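Local coordinates for protein D-aminopeptidase (Burkholderia sp. LK4, PDB 5TZB) that probably cleaves beta-amino acid residues from the N-termini of peptides and amides, as an Ntn-type beta-aminopeptidase of peptidase family S58, at residues C[148-151]-C[152-156]. Sequence-based numbering, arbitrary orientation.
Sequences TYDG and LLNDI
Asp-150 and Asn-154 close this loop with two hydrogen bonds, one between backbones and one between side chains. Asn-154 N donates to Asp-150 O at 2.8 Å; the nitrogen lies nearly in line with the C=O, but its N-H is bent away from the oxygen (141°). Beside it, Asn-154 ND2 reaches Asp-150 OD1 at 3.0 Å, approaching from above the carboxylate plane. With chi1 at 53°, Asp-150 folds its acid back over the CB of Asn-154, whose own CG extends anti to its backbone N (chi1 180°). Both side chains are buried, and their other oxygens have the stronger partners: Asp-150 OD2 bonds to Thr-65 OG1 and Asn-154 OD1 accepts from Arg-64 N, so an acid and an amide suit a loop tied to strand 63-71. One water joins Tyr-149 O (2.8 Å) to Leu-152 N across the bend.

Farther out, Ile-156 lays CD1 3.4 Å from Tyr-149 CD1, its branched chain crossing the tyrosine at about a right angle. Gly-151, with no side chain, lets this ring lie close, its N 3.5 Å above the ring plane over the centre. Tyr-149 also meets Trp-140 of the second subunit, which places the loop at a subunit interface. Leading out of strand 144-148, the chain thus makes an alpha-turn, followed by an inverse gamma turn centred on Asp-155 with a weak Ile-156 N to Asn-154 O bond.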
loop_
_atom_site.group_PDB
_atom_site.type_symbol
_atom_site.label_atom_id
_atom_site.label_comp_id
_atom_site.label_asym_id
_atom_site.label_seq_id
_atom_site.Cartn_x
_atom_site.Cartn_y
_atom_site.Cartn_z
ATOM N N THR C 148 -7.251 -9.080 19.771
ATOM C CA THR C 148 -8.395 -8.196 19.981
ATOM C C THR C 148 -8.434 -7.826 21.483
ATOM O O THR C 148 -7.724 -8.422 22.298
ATOM C CB THR C 148 -9.719 -8.845 19.516
ATOM O OG1 THR C 148 -9.904 -10.081 20.206
ATOM C CG2 THR C 148 -9.685 -9.127 17.995
ATOM N N TYR C 149 -9.256 -6.848 21.845
ATOM C CA TYR C 149 -9.216 -6.241 23.179
ATOM C C TYR C 149 -10.310 -6.763 24.134
ATOM O O TYR C 149 -11.491 -6.464 23.950
ATOM C CB TYR C 149 -9.313 -4.719 23.010
ATOM C CG TYR C 149 -9.428 -3.914 24.279
ATOM C CD1 TYR C 149 -8.308 -3.582 25.028
ATOM C CD2 TYR C 149 -10.671 -3.449 24.711
ATOM C CE1 TYR C 149 -8.423 -2.825 26.204
ATOM C CE2 TYR C 149 -10.797 -2.696 25.874
ATOM C CZ TYR C 149 -9.670 -2.383 26.614
ATOM O OH TYR C 149 -9.810 -1.638 27.770
ATOM N N ASP C 150 -9.913 -7.525 25.156
ATOM C CA ASP C 150 -10.863 -8.060 26.135
ATOM C C ASP C 150 -10.863 -7.268 27.448
ATOM O O ASP C 150 -11.074 -7.831 28.510
ATOM C CB ASP C 150 -10.576 -9.545 26.442
ATOM C CG ASP C 150 -9.116 -9.820 26.847
ATOM O OD1 ASP C 150 -8.398 -8.897 27.272
ATOM O OD2 ASP C 150 -8.691 -10.991 26.769
ATOM N N GLY C 151 -10.626 -5.963 27.357
ATOM C CA GLY C 151 -10.486 -5.107 28.527
ATOM C C GLY C 151 -11.680 -5.012 29.458
ATOM O O GLY C 151 -11.529 -4.666 30.626
ATOM N N LEU C 152 -12.869 -5.333 28.959
ATOM C CA LEU C 152 -14.076 -5.243 29.778
ATOM C C LEU C 152 -14.218 -6.422 30.742
ATOM O O LEU C 152 -14.415 -6.229 31.948
ATOM C CB LEU C 152 -15.315 -5.141 28.887
ATOM C CG LEU C 152 -16.586 -4.666 29.600
ATOM C CD1 LEU C 152 -16.442 -3.239 30.137
ATOM C CD2 LEU C 152 -17.768 -4.761 28.652
ATOM N N LEU C 153 -14.107 -7.636 30.210
ATOM C CA LEU C 153 -14.278 -8.853 30.993
ATOM C C LEU C 153 -12.978 -9.377 31.578
ATOM O O LEU C 153 -12.999 -10.141 32.534
ATOM C CB LEU C 153 -14.940 -9.949 30.141
ATOM C CG LEU C 153 -16.357 -9.667 29.641
ATOM C CD1 LEU C 153 -16.836 -10.758 28.690
ATOM C CD2 LEU C 153 -17.292 -9.567 30.852
ATOM N N ASN C 154 -11.852 -8.962 31.001
ATOM C CA ASN C 154 -10.535 -9.454 31.409
ATOM C C ASN C 154 -9.685 -8.349 32.023
ATOM O O ASN C 154 -9.787 -7.185 31.622
ATOM C CB ASN C 154 -9.790 -10.048 30.205
ATOM C CG ASN C 154 -8.407 -10.569 30.564
ATOM O OD1 ASN C 154 -8.258 -11.393 31.469
ATOM N ND2 ASN C 154 -7.385 -10.062 29.877
ATOM N N ASP C 155 -8.837 -8.722 32.974
ATOM C CA ASP C 155 -7.854 -7.813 33.551
ATOM C C ASP C 155 -6.703 -7.650 32.556
ATOM O O ASP C 155 -5.635 -8.243 32.708
ATOM C CB ASP C 155 -7.363 -8.360 34.898
ATOM C CG ASP C 155 -6.299 -7.485 35.545
ATOM O OD1 ASP C 155 -6.262 -6.266 35.269
ATOM O OD2 ASP C 155 -5.507 -8.024 36.344
ATOM N N ILE C 156 -6.924 -6.831 31.536
ATOM C CA ILE C 156 -6.009 -6.800 30.406
ATOM C C ILE C 156 -4.687 -6.117 30.763
ATOM O O ILE C 156 -3.661 -6.380 30.128
ATOM C CB ILE C 156 -6.647 -6.110 29.172
ATOM C CG1 ILE C 156 -5.887 -6.497 27.897
ATOM C CG2 ILE C 156 -6.737 -4.581 29.362
ATOM C CD1 ILE C 156 -6.510 -5.995 26.596
HETATM O O HOH W 1 -13.384 -5.620 25.821
HETATM O O HOH W 2 -9.005 -4.126 31.942
#